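Local coordinates for protein cysteine hydrolase (Pseudomonas syringae pv. phaseolicola 1448A, PDB 3IRV) that probably acts as a hydrolase of the isochorismatase family, the cysteine hydrolases, although its substrate is not established, at residues Y42-A47 / A176-D181; R71-G76 / P100-I105. One frame throughout, in Å; residues are numbered along the deposited sequence.

Contact 1 (Y42-A47 / A176-D181); sequences YVKSTA and AMDYPD
Val43 and Met177 have the nearest CA atoms across the contact, 5.6 Å apart, in two irregular segments whose touching parts, 42-45 and 176-178, run 112° apart. After Val43 the 42-47 segment turns into helical backbone angles, and Val43 O takes both the backbone N and the hydroxyl of Thr46; OG1 meets it almost in line with the carbonyl. This turn brings Ser45 up to Ala176. Ser45 OG sits between its own backbone N and carbonyl carbon, from where it donates to Ala176 O at 2.7 Å. The approach is bent (139° at the oxygen) and tilted somewhat out of the carbonyl plane. A water donates to the same Ala176 O at 2.8 Å and accepts from Ser45 N, so that side chain and backbone of Ser45 both hold one carbonyl, the second through the water. Val43 packs beside this polar patch: its CG1 branch touches Ala176 O and lies 3.9 Å from Met177 CB, the two side chains crossing at about a right angle. On the outer side, Lys44 is extended through chi3 and bends only at chi4 (-87°), which carries NZ to Asp178 OD2 at 3.0 Å in a hydrogen-bonded salt bridge, nearly in line with the C-O bond. The other oxygen, OD1, accepts from Ala189 N at the start of helix 189-204, so the carboxylate spans the lysine and that helix. Beyond Asp178, Tyr179 leaves for the second subunit, hydrogen-bonding Glu203 of that chain. This is loop-to-loop packing in an isochorismatase-like alpha/beta fold: the connection ahead of helix 50-62 meets the one that follows short strand 174-175 of the parallel sheet.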
ATOM      1  N   TYR A  42      -9.760  12.224 -14.200  1.00 18.45           N
ATOM      2  CA  TYR A  42      -9.472  13.546 -13.647  1.00 20.37           C
ATOM      3  C   TYR A  42      -9.575  13.602 -12.119  1.00 18.48           C
ATOM      4  O   TYR A  42     -10.571  13.178 -11.531  1.00 19.90           O
ATOM      5  CB  TYR A  42     -10.444  14.564 -14.248  1.00 16.49           C
ATOM      6  CG  TYR A  42     -10.310  15.984 -13.723  1.00 21.25           C
ATOM      7  CD1 TYR A  42      -9.074  16.648 -13.726  1.00 16.94           C
ATOM      8  CD2 TYR A  42     -11.431  16.658 -13.223  1.00 21.78           C
ATOM      9  CE1 TYR A  42      -8.969  17.960 -13.285  1.00 18.62           C
ATOM     10  CE2 TYR A  42     -11.332  17.951 -12.767  1.00 21.51           C
ATOM     11  CZ  TYR A  42     -10.102  18.599 -12.806  1.00 22.95           C
ATOM     12  OH  TYR A  42      -9.993  19.894 -12.352  1.00 23.26           O
ATOM     13  N   VAL A  43      -8.516  14.129 -11.503  1.00 17.14           N
ATOM     14  CA  VAL A  43      -8.417  14.314 -10.055  1.00 15.75           C
ATOM     15  C   VAL A  43      -8.260  15.837  -9.891  1.00 14.12           C
ATOM     16  O   VAL A  43      -7.185  16.390 -10.149  1.00 13.57           O
ATOM     17  CB  VAL A  43      -7.153  13.594  -9.500  1.00 16.52           C
ATOM     18  CG1 VAL A  43      -7.008  13.856  -8.002  1.00 14.68           C
ATOM     19  CG2 VAL A  43      -7.219  12.086  -9.787  1.00 18.02           C
ATOM     20  N   LYS A  44      -9.329  16.517  -9.483  1.00 16.09           N
ATOM     21  CA  LYS A  44      -9.304  17.991  -9.457  1.00 16.31           C
ATOM     22  C   LYS A  44      -8.237  18.625  -8.563  1.00 17.27           C
ATOM     23  O   LYS A  44      -7.718  19.706  -8.889  1.00 18.86           O
ATOM     24  CB  LYS A  44     -10.690  18.579  -9.149  1.00 21.99           C
ATOM     25  CG  LYS A  44     -11.264  18.227  -7.801  1.00 21.21           C
ATOM     26  CD  LYS A  44     -12.606  18.967  -7.631  1.00 29.59           C
ATOM     27  CE  LYS A  44     -13.232  18.729  -6.261  1.00 50.03           C
ATOM     28  NZ  LYS A  44     -14.073  17.499  -6.210  1.00 57.65           N
ATOM     29  N   SER A  45      -7.854  17.944  -7.473  1.00 13.12           N
ATOM     30  CA  SER A  45      -6.829  18.495  -6.569  1.00 15.73           C
ATOM     31  C   SER A  45      -5.427  18.549  -7.201  1.00 14.63           C
ATOM     32  O   SER A  45      -4.525  19.196  -6.670  1.00 15.88           O
ATOM     33  CB  SER A  45      -6.798  17.680  -5.279  1.00 17.17           C
ATOM     34  OG  SER A  45      -6.448  16.332  -5.572  1.00 19.07           O
ATOM     35  N   THR A  46      -5.237  17.888  -8.353  1.00 13.68           N
ATOM     36  CA  THR A  46      -3.948  18.022  -9.054  1.00 14.79           C
ATOM     37  C   THR A  46      -3.627  19.479  -9.399  1.00 12.88           C
ATOM     38  O   THR A  46      -2.463  19.869  -9.468  1.00 14.39           O
ATOM     39  CB  THR A  46      -3.876  17.176 -10.360  1.00 15.41           C
ATOM     40  OG1 THR A  46      -4.977  17.489 -11.228  1.00 14.57           O
ATOM     41  CG2 THR A  46      -3.902  15.662 -10.062  1.00 12.63           C
ATOM     42  N   ALA A  47      -4.673  20.294  -9.614  1.00 15.47           N
ATOM     43  CA  ALA A  47      -4.442  21.698  -9.991  1.00 16.40           C
ATOM     44  C   ALA A  47      -3.558  22.404  -8.964  1.00 17.01           C
ATOM     45  O   ALA A  47      -2.687  23.207  -9.323  1.00 21.41           O
ATOM     46  CB  ALA A  47      -5.746  22.434 -10.151  1.00 19.05           C
ATOM     47  N   ALA A 176      -5.082  13.839  -3.766  1.00 14.19           N
ATOM     48  CA  ALA A 176      -6.021  12.744  -3.567  1.00 12.79           C
ATOM     49  C   ALA A 176      -7.359  13.016  -4.264  1.00 16.10           C
ATOM     50  O   ALA A 176      -7.654  14.155  -4.658  1.00 14.26           O
ATOM     51  CB  ALA A 176      -6.248  12.504  -2.072  1.00 11.86           C
ATOM     52  N   MET A 177      -8.157  11.962  -4.404  1.00 13.97           N
ATOM     53  CA  MET A 177      -9.445  12.098  -5.066  0.50 17.04           C
ATOM     54  C   MET A 177     -10.564  11.659  -4.132  1.00 14.71           C
ATOM     55  O   MET A 177     -10.345  10.907  -3.181  1.00 16.33           O
ATOM     56  CB  MET A 177      -9.473  11.307  -6.381  0.50 17.52           C
ATOM     57  CG  MET A 177      -9.603   9.794  -6.224  0.50 16.74           C
ATOM     58  SD  MET A 177      -9.669   8.931  -7.812  0.50 18.31           S
ATOM     59  CE  MET A 177     -10.843   9.924  -8.756  0.50  9.63           C
ATOM     60  N   ASP A 178     -11.758  12.196  -4.376  1.00 16.40           N
ATOM     61  CA  ASP A 178     -12.973  11.792  -3.637  1.00 17.53           C
ATOM     62  C   ASP A 178     -13.347  10.394  -4.096  1.00 17.67           C
ATOM     63  O   ASP A 178     -13.066  10.040  -5.226  1.00 19.60           O
ATOM     64  CB  ASP A 178     -14.149  12.702  -4.024  1.00 19.57           C
ATOM     65  CG  ASP A 178     -13.905  14.173  -3.701  1.00 26.98           C
ATOM     66  OD1 ASP A 178     -13.667  14.516  -2.530  1.00 22.69           O
ATOM     67  OD2 ASP A 178     -13.974  15.005  -4.633  1.00 41.39           O
ATOM     68  N   TYR A 179     -14.025   9.627  -3.247  1.00 14.75           N
ATOM     69  CA  TYR A 179     -14.561   8.317  -3.627  1.00 13.36           C
ATOM     70  C   TYR A 179     -16.068   8.339  -3.431  1.00 18.59           C
ATOM     71  O   TYR A 179     -16.544   9.038  -2.541  1.00 18.34           O
ATOM     72  CB  TYR A 179     -14.022   7.220  -2.700  1.00 14.44           C
ATOM     73  CG  TYR A 179     -12.596   6.808  -2.999  1.00 12.01           C
ATOM     74  CD1 TYR A 179     -12.278   6.141  -4.176  1.00 17.47           C
ATOM     75  CD2 TYR A 179     -11.564   7.112  -2.098  1.00 15.32           C
ATOM     76  CE1 TYR A 179     -10.962   5.770  -4.459  1.00 17.06           C
ATOM     77  CE2 TYR A 179     -10.233   6.730  -2.360  1.00 14.34           C
ATOM     78  CZ  TYR A 179      -9.953   6.056  -3.544  1.00 19.18           C
ATOM     79  OH  TYR A 179      -8.653   5.699  -3.809  1.00 17.00           O
ATOM     80  N   PRO A 180     -16.811   7.564  -4.239  1.00 17.69           N
ATOM     81  CA  PRO A 180     -18.250   7.444  -3.968  1.00 17.72           C
ATOM     82  C   PRO A 180     -18.455   6.546  -2.747  1.00 18.47           C
ATOM     83  O   PRO A 180     -17.550   5.831  -2.337  1.00 17.31           O
ATOM     84  CB  PRO A 180     -18.788   6.763  -5.224  1.00 21.73           C
ATOM     85  CG  PRO A 180     -17.623   5.958  -5.734  1.00 23.83           C
ATOM     86  CD  PRO A 180     -16.396   6.762  -5.410  1.00 18.87           C
ATOM     87  N   ASP A 181     -19.632   6.632  -2.144  1.00 15.34           N
ATOM     88  CA  ASP A 181     -19.994   5.729  -1.057  1.00 13.98           C
ATOM     89  C   ASP A 181     -20.223   4.315  -1.617  1.00 16.65           C
ATOM     90  O   ASP A 181     -21.163   4.098  -2.393  1.00 19.33           O
ATOM     91  CB  ASP A 181     -21.310   6.251  -0.456  1.00 15.54           C
ATOM     92  CG  ASP A 181     -21.706   5.532   0.830  1.00 18.23           C
ATOM     93  OD1 ASP A 181     -21.208   4.417   1.114  1.00 15.67           O
ATOM     94  OD2 ASP A 181     -22.524   6.114   1.569  1.00 17.94           O
TER
HETATM   95  O   HOH W   1      -9.518  15.791  -5.967  1.00 17.27           O

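Contact 2 (R71-G76 / P100-I105); sequences RHIVRG and PDVEVI
The Arg71 guanidinium has Ile73 CD1 over one face, 3.3 Å above the plane and displaced toward the rim, while two waters lie in plane at its edge. Glu103 OE1 also comes to that edge, near the plane, 3.5 Å from Arg71 NH1. This is a long salt bridge, with guanidinium and carboxylate planes 73° apart and the two side chains side by side. Water reinforces it: one molecule accepts from Arg71 NH1 and Val104 N and donates to Glu103 OE1 at 2.7 Å, and another joins NH1 to Glu103 OE2. A bend at chi2 (-64°) helps bring the Glu103 carboxylate back toward the arginine although its CB points away. The principal partner of Arg71 is Asp118 on strand 115-119, which pairs with NE. Below the charged end, the Arg71 side chain crosses that of Val104 at about a right angle, with CD of Arg71 3.9 Å from CG2 of Val104. Ile73 lays CG1 against Val102 CB at 3.8 Å, with Ile73 CD1 reaching the CG2 branch of Val102. Val102 O is held by Gln31 NE2. The contact joins the C-terminal end of strand 66-72, in the parallel sheet of this isochorismatase-like alpha/beta fold, to the 3-10 turn and loop that lead toward strand 115-119.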
ATOM      1  N   ARG A  71       4.774   7.022 -15.426  1.00 13.98           N
ATOM      2  CA  ARG A  71       3.552   7.104 -16.221  1.00 12.67           C
ATOM      3  C   ARG A  71       2.837   5.774 -16.174  1.00 13.68           C
ATOM      4  O   ARG A  71       3.475   4.723 -16.352  1.00 12.15           O
ATOM      5  CB  ARG A  71       3.871   7.430 -17.686  1.00 14.40           C
ATOM      6  CG  ARG A  71       4.664   8.733 -17.872  1.00 13.05           C
ATOM      7  CD  ARG A  71       4.832   9.100 -19.367  1.00 12.06           C
ATOM      8  NE  ARG A  71       5.448   7.990 -20.115  1.00 13.55           N
ATOM      9  CZ  ARG A  71       5.728   8.026 -21.414  1.00 22.09           C
ATOM     10  NH1 ARG A  71       5.447   9.111 -22.115  1.00 19.53           N
ATOM     11  NH2 ARG A  71       6.274   6.963 -22.012  1.00 17.33           N
ATOM     12  N   HIS A  72       1.523   5.805 -15.936  1.00 11.07           N
ATOM     13  CA  HIS A  72       0.728   4.599 -15.975  1.00 11.94           C
ATOM     14  C   HIS A  72       0.258   4.418 -17.413  1.00 12.99           C
ATOM     15  O   HIS A  72      -0.546   5.215 -17.912  1.00 12.81           O
ATOM     16  CB  HIS A  72      -0.456   4.722 -15.026  1.00 12.30           C
ATOM     17  CG  HIS A  72      -1.151   3.422 -14.750  1.00 13.91           C
ATOM     18  ND1 HIS A  72      -2.147   3.284 -13.799  1.00 13.97           N
ATOM     19  CD2 HIS A  72      -0.972   2.188 -15.285  1.00 15.02           C
ATOM     20  CE1 HIS A  72      -2.551   2.027 -13.768  1.00 18.57           C
ATOM     21  NE2 HIS A  72      -1.858   1.342 -14.660  1.00 15.87           N
ATOM     22  N   ILE A  73       0.799   3.405 -18.082  1.00 11.45           N
ATOM     23  CA  ILE A  73       0.579   3.196 -19.513  1.00 11.86           C
ATOM     24  C   ILE A  73       0.513   1.683 -19.762  1.00 14.01           C
ATOM     25  O   ILE A  73       1.375   0.920 -19.253  1.00 14.43           O
ATOM     26  CB  ILE A  73       1.734   3.783 -20.342  1.00 10.96           C
ATOM     27  CG1 ILE A  73       1.789   5.316 -20.219  1.00 13.74           C
ATOM     28  CG2 ILE A  73       1.547   3.425 -21.839  1.00 14.51           C
ATOM     29  CD1 ILE A  73       2.853   5.958 -21.095  1.00 14.37           C
ATOM     30  N   VAL A  74      -0.493   1.258 -20.539  1.00 11.38           N
ATOM     31  CA  VAL A  74      -0.635  -0.154 -20.947  1.00 12.52           C
ATOM     32  C   VAL A  74      -0.641  -0.247 -22.476  1.00 14.33           C
ATOM     33  O   VAL A  74      -0.770   0.776 -23.166  1.00 14.70           O
ATOM     34  CB  VAL A  74      -1.896  -0.804 -20.347  1.00 13.45           C
ATOM     35  CG1 VAL A  74      -1.905  -0.684 -18.802  1.00 13.04           C
ATOM     36  CG2 VAL A  74      -3.164  -0.123 -20.921  1.00 14.33           C
ATOM     37  N   ARG A  75      -0.512  -1.464 -23.018  1.00 10.81           N
ATOM     38  CA  ARG A  75      -0.345  -1.613 -24.463  1.00 12.05           C
ATOM     39  C   ARG A  75      -1.602  -1.199 -25.210  1.00 12.52           C
ATOM     40  O   ARG A  75      -1.500  -0.593 -26.290  1.00 15.59           O
ATOM     41  CB  ARG A  75       0.017  -3.056 -24.799  1.00 12.60           C
ATOM     42  CG  ARG A  75       1.497  -3.373 -24.537  1.00 14.04           C
ATOM     43  CD  ARG A  75       1.720  -4.863 -24.232  1.00 13.59           C
ATOM     44  NE  ARG A  75       3.143  -5.135 -23.977  1.00 12.38           N
ATOM     45  CZ  ARG A  75       3.758  -4.932 -22.810  1.00 13.24           C
ATOM     46  NH1 ARG A  75       3.085  -4.452 -21.781  1.00 11.81           N
ATOM     47  NH2 ARG A  75       5.072  -5.182 -22.683  1.00 12.99           N
ATOM     48  N   GLY A  76      -2.764  -1.494 -24.622  1.00 12.69           N
ATOM     49  CA  GLY A  76      -4.035  -1.216 -25.267  1.00 14.02           C
ATOM     50  C   GLY A  76      -4.788  -2.430 -25.771  1.00 14.35           C
ATOM     51  O   GLY A  76      -6.008  -2.330 -26.065  1.00 16.84           O
ATOM     52  N   PRO A 100      -3.635   9.997 -26.389  1.00 14.41           N
ATOM     53  CA  PRO A 100      -2.942  11.266 -26.103  1.00 12.25           C
ATOM     54  C   PRO A 100      -2.853  11.626 -24.616  1.00 13.29           C
ATOM     55  O   PRO A 100      -1.902  12.289 -24.197  1.00 15.17           O
ATOM     56  CB  PRO A 100      -3.819  12.318 -26.805  1.00 15.20           C
ATOM     57  CG  PRO A 100      -4.492  11.585 -27.893  1.00 17.10           C
ATOM     58  CD  PRO A 100      -4.719  10.176 -27.381  1.00 14.78           C
ATOM     59  N   ASP A 101      -3.847  11.219 -23.841  1.00 14.48           N
ATOM     60  CA  ASP A 101      -3.886  11.625 -22.440  1.00 15.24           C
ATOM     61  C   ASP A 101      -2.929  10.886 -21.507  1.00 15.16           C
ATOM     62  O   ASP A 101      -2.839  11.244 -20.316  1.00 14.00           O
ATOM     63  CB  ASP A 101      -5.312  11.645 -21.883  1.00 15.21           C
ATOM     64  CG  ASP A 101      -6.115  12.861 -22.397  1.00 26.65           C
ATOM     65  OD1 ASP A 101      -5.543  13.760 -23.092  1.00 23.25           O
ATOM     66  OD2 ASP A 101      -7.324  12.926 -22.113  1.00 25.72           O
ATOM     67  N   VAL A 102      -2.177   9.916 -22.033  1.00 14.28           N
ATOM     68  CA  VAL A 102      -1.153   9.276 -21.166  1.00 12.67           C
ATOM     69  C   VAL A 102       0.110  10.126 -21.049  1.00 12.40           C
ATOM     70  O   VAL A 102       1.006   9.807 -20.269  1.00 13.95           O
ATOM     71  CB  VAL A 102      -0.745   7.836 -21.603  1.00 13.72           C
ATOM     72  CG1 VAL A 102      -1.955   6.895 -21.620  1.00 12.76           C
ATOM     73  CG2 VAL A 102      -0.003   7.836 -22.953  1.00 13.26           C
ATOM     74  N   GLU A 103       0.210  11.185 -21.844  1.00 12.54           N
ATOM     75  CA  GLU A 103       1.411  12.036 -21.800  1.00 14.14           C
ATOM     76  C   GLU A 103       1.444  12.907 -20.546  1.00 14.30           C
ATOM     77  O   GLU A 103       0.399  13.346 -20.051  1.00 14.20           O
ATOM     78  CB  GLU A 103       1.465  12.933 -23.048  1.00 15.60           C
ATOM     79  CG  GLU A 103       1.458  12.173 -24.381  1.00 12.18           C
ATOM     80  CD  GLU A 103       2.691  11.275 -24.594  1.00 18.14           C
ATOM     81  OE1 GLU A 103       3.784  11.546 -24.009  1.00 17.97           O
ATOM     82  OE2 GLU A 103       2.572  10.271 -25.359  1.00 18.39           O
ATOM     83  N   VAL A 104       2.658  13.153 -20.039  1.00 14.13           N
ATOM     84  CA  VAL A 104       2.855  14.091 -18.927  1.00 13.65           C
ATOM     85  C   VAL A 104       2.401  15.504 -19.324  1.00 14.39           C
ATOM     86  O   VAL A 104       2.619  15.939 -20.462  1.00 14.15           O
ATOM     87  CB  VAL A 104       4.335  14.112 -18.477  1.00 12.76           C
ATOM     88  CG1 VAL A 104       4.595  15.200 -17.415  1.00 13.93           C
ATOM     89  CG2 VAL A 104       4.750  12.703 -17.950  1.00 12.83           C
ATOM     90  N   ILE A 105       1.743  16.196 -18.400  1.00 17.42           N
ATOM     91  CA  ILE A 105       1.291  17.552 -18.670  1.00 13.12           C
ATOM     92  C   ILE A 105       2.430  18.497 -19.048  1.00 14.52           C
ATOM     93  O   ILE A 105       3.550  18.415 -18.520  1.00 16.07           O
ATOM     94  CB  ILE A 105       0.482  18.148 -17.489  1.00 16.19           C
ATOM     95  CG1 ILE A 105       1.303  18.174 -16.194  1.00 14.45           C
ATOM     96  CG2 ILE A 105      -0.782  17.348 -17.271  1.00 16.95           C
ATOM     97  CD1 ILE A 105       0.543  18.936 -15.056  1.00 12.81           C
TER
HETATM   98  O   HOH W   2       4.821  11.966 -21.548  1.00 14.73           O
HETATM   99  O   HOH W   3       4.716   8.639 -25.095  1.00 39.74           O
HETATM  100  O   HOH W   4       6.138  10.496 -25.106  1.00 43.07           O

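Contacts 1 and 2 have centres 19 Å apart and do not touch; their nearest atoms are about 6 Å from each other. The centre of each lies about 15 Å from the centre of the chain, and all four segments belong to the isochorismatase domain. In sequence, 42-47 comes first, then 71-76 and 100-105, and last 176-181, so contact 2, a local closure, falls within the long span that contact 1 bridges. Strand 66-72 runs into contact 2, whereas 174-175 leads into contact 1, and strands 23-28 and 141-147 connect the two through successive pairings. The contacts thus tie loops at different parts of one parallel sheet, with only contact 1 close to the subunit interface.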